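Local coordinates for protein amidohydrolase (PDB 3NUR) that probably hydrolyses amide bonds at a metal site within a TIM barrel, although its substrate is not established, at residues L262-M265 against D266-F270. Sequence-based numbering, arbitrary orientation.
Sequences LERM and DEALF
The amides of Asp266, Glu267, Ala268 and Leu269 each hydrogen-bond to the carbonyl four residues back, from Leu262 O to Met265 O, holding together the whole short helix 262-268 down to its C-terminal end; the last bond, Leu269 N to Met265 O at 2.8 Å, is made by the first residue to leave helical geometry. Ala268 N, 2.8 Å from Arg264 O, adds a weak second bond to Met265 O, so that carbonyl receives two amides. On the outer side, Arg264 turns CG anti to its own N (chi1 174°) and bends at the next bond, bringing CD and NE to 4.0 Å from Ala268 CB. Its guanidinium reaches Glu267 through a water that accepts from Arg264 NH1 at 3.0 Å and donates to Glu267 OE1 at 2.5 Å; the opposite charges are thus bridged rather than in direct contact. On the inner side, selenomethionine Met265 curls at its final torsion (chi3 76°) and lays CE alongside Leu269 CD1, 4.0 Å away, both running the same way against helix 223-237. Met265 also meets Val278 of helix 278-284, where Ser279 OG is hydrogen-bonded to Asp266 OD2. This is the C-terminal end of an amphipathic helix at the periphery of the TIM barrel of this putative amidohydrolase.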
ATOM      1  N   LEU A 262     -17.630   1.567   8.514  1.00  8.62           N
ATOM      2  CA  LEU A 262     -17.977   0.143   8.338  1.00 10.30           C
ATOM      3  C   LEU A 262     -19.411  -0.226   8.724  1.00 13.52           C
ATOM      4  O   LEU A 262     -20.094  -0.922   7.949  1.00 12.84           O
ATOM      5  CB  LEU A 262     -16.974  -0.794   9.008  1.00 11.29           C
ATOM      6  CG  LEU A 262     -15.581  -0.877   8.370  1.00 15.63           C
ATOM      7  CD1 LEU A 262     -14.699  -1.799   9.171  1.00 15.68           C
ATOM      8  CD2 LEU A 262     -15.643  -1.367   6.928  1.00 15.97           C
ATOM      9  N   GLU A 263     -19.858   0.208   9.928  1.00 10.98           N
ATOM     10  CA  GLU A 263     -21.218  -0.097  10.394  1.00 10.86           C
ATOM     11  C   GLU A 263     -22.250   0.509   9.470  1.00 12.74           C
ATOM     12  O   GLU A 263     -23.229  -0.157   9.132  1.00 13.31           O
ATOM     13  CB  GLU A 263     -21.468   0.398  11.828  1.00 12.70           C
ATOM     14  CG  GLU A 263     -20.614  -0.265  12.903  1.00 18.73           C
ATOM     15  CD  GLU A 263     -19.295   0.421  13.209  1.00 31.28           C
ATOM     16  OE1 GLU A 263     -18.795   1.193  12.358  1.00 16.59           O
ATOM     17  OE2 GLU A 263     -18.762   0.186  14.319  1.00 20.55           O
ATOM     18  N   ARG A 264     -22.011   1.749   9.011  1.00 10.26           N
ATOM     19  CA  ARG A 264     -22.939   2.438   8.114  1.00 11.19           C
ATOM     20  C   ARG A 264     -23.036   1.772   6.736  1.00 13.26           C
ATOM     21  O   ARG A 264     -24.124   1.689   6.177  1.00 12.95           O
ATOM     22  CB  ARG A 264     -22.584   3.927   7.999  1.00 11.99           C
ATOM     23  CG  ARG A 264     -23.422   4.678   6.959  1.00 13.36           C
ATOM     24  CD  ARG A 264     -24.887   4.829   7.314  1.00 13.58           C
ATOM     25  NE  ARG A 264     -25.443   5.936   6.539  1.00 11.07           N
ATOM     26  CZ  ARG A 264     -26.360   6.775   6.992  1.00 16.89           C
ATOM     27  NH1 ARG A 264     -26.898   6.594   8.189  1.00 12.62           N
ATOM     28  NH2 ARG A 264     -26.741   7.804   6.256  1.00 10.21           N
HETATM   29  N   MSE A 265     -21.917   1.253   6.217  1.00 11.33           N
HETATM   30  CA  MSE A 265     -21.938   0.559   4.926  1.00 10.65           C
HETATM   31  C   MSE A 265     -22.771  -0.719   5.015  1.00 13.11           C
HETATM   32  O   MSE A 265     -23.594  -0.957   4.142  1.00 13.11           O
HETATM   33  CB  MSE A 265     -20.505   0.296   4.449  1.00 12.83           C
HETATM   34  CG  MSE A 265     -19.696   1.604   4.355  1.00 20.60           C
HETATM   35 SE   MSE A 265     -17.779   1.297   4.107  0.60 30.80          SE
HETATM   36  CE  MSE A 265     -18.064   0.895   2.401  1.00 20.72           C
ATOM     37  N   ASP A 266     -22.644  -1.486   6.110  1.00 10.75           N
ATOM     38  CA  ASP A 266     -23.454  -2.691   6.286  1.00 11.50           C
ATOM     39  C   ASP A 266     -24.952  -2.385   6.303  1.00 16.92           C
ATOM     40  O   ASP A 266     -25.750  -3.167   5.779  1.00 17.76           O
ATOM     41  CB  ASP A 266     -23.046  -3.421   7.571  1.00 12.06           C
ATOM     42  CG  ASP A 266     -21.798  -4.251   7.425  1.00 18.49           C
ATOM     43  OD1 ASP A 266     -21.244  -4.310   6.293  1.00 17.31           O
ATOM     44  OD2 ASP A 266     -21.368  -4.841   8.429  1.00 19.33           O
ATOM     45  N   GLU A 267     -25.324  -1.253   6.899  1.00 13.14           N
ATOM     46  CA  GLU A 267     -26.729  -0.839   6.995  1.00 13.39           C
ATOM     47  C   GLU A 267     -27.285  -0.200   5.732  1.00 16.32           C
ATOM     48  O   GLU A 267     -28.486  -0.284   5.481  1.00 14.88           O
ATOM     49  CB  GLU A 267     -26.867   0.212   8.119  1.00 15.02           C
ATOM     50  CG  GLU A 267     -26.562  -0.320   9.505  1.00 26.65           C
ATOM     51  CD  GLU A 267     -26.543   0.724  10.606  1.00 57.20           C
ATOM     52  OE1 GLU A 267     -26.107   1.868  10.344  1.00 41.34           O
ATOM     53  OE2 GLU A 267     -26.939   0.388  11.746  1.00 61.95           O
ATOM     54  N   ALA A 268     -26.446   0.551   5.002  1.00 12.16           N
ATOM     55  CA  ALA A 268     -26.927   1.421   3.942  1.00 11.97           C
ATOM     56  C   ALA A 268     -26.407   1.211   2.539  1.00 15.99           C
ATOM     57  O   ALA A 268     -26.913   1.841   1.607  1.00 14.05           O
ATOM     58  CB  ALA A 268     -26.716   2.868   4.368  1.00 12.78           C
ATOM     59  N   LEU A 269     -25.378   0.375   2.371  1.00 13.35           N
ATOM     60  CA  LEU A 269     -24.852   0.170   1.036  1.00 13.23           C
ATOM     61  C   LEU A 269     -25.397  -1.171   0.571  1.00 18.88           C
ATOM     62  O   LEU A 269     -25.013  -2.189   1.137  1.00 19.28           O
ATOM     63  CB  LEU A 269     -23.303   0.174   1.061  1.00 12.70           C
ATOM     64  CG  LEU A 269     -22.642   0.588  -0.252  1.00 16.35           C
ATOM     65  CD1 LEU A 269     -21.180   0.967  -0.035  1.00 15.97           C
ATOM     66  CD2 LEU A 269     -22.766  -0.514  -1.324  1.00 17.24           C
ATOM     67  N   PHE A 270     -26.322  -1.172  -0.421  1.00 15.17           N
ATOM     68  CA  PHE A 270     -26.954  -2.405  -0.912  1.00 16.01           C
ATOM     69  C   PHE A 270     -25.955  -3.201  -1.729  1.00 16.96           C
ATOM     70  O   PHE A 270     -25.438  -2.690  -2.728  1.00 16.83           O
ATOM     71  CB  PHE A 270     -28.214  -2.086  -1.754  1.00 18.06           C
ATOM     72  CG  PHE A 270     -29.041  -3.297  -2.142  1.00 20.53           C
ATOM     73  CD1 PHE A 270     -30.152  -3.671  -1.391  1.00 24.66           C
ATOM     74  CD2 PHE A 270     -28.707  -4.065  -3.255  1.00 23.18           C
ATOM     75  CE1 PHE A 270     -30.907  -4.806  -1.746  1.00 25.83           C
ATOM     76  CE2 PHE A 270     -29.471  -5.184  -3.618  1.00 25.69           C
ATOM     77  CZ  PHE A 270     -30.572  -5.539  -2.869  1.00 24.14           C
TER
HETATM   78  O   HOH W   1     -27.026   4.131   9.853  1.00 24.48           O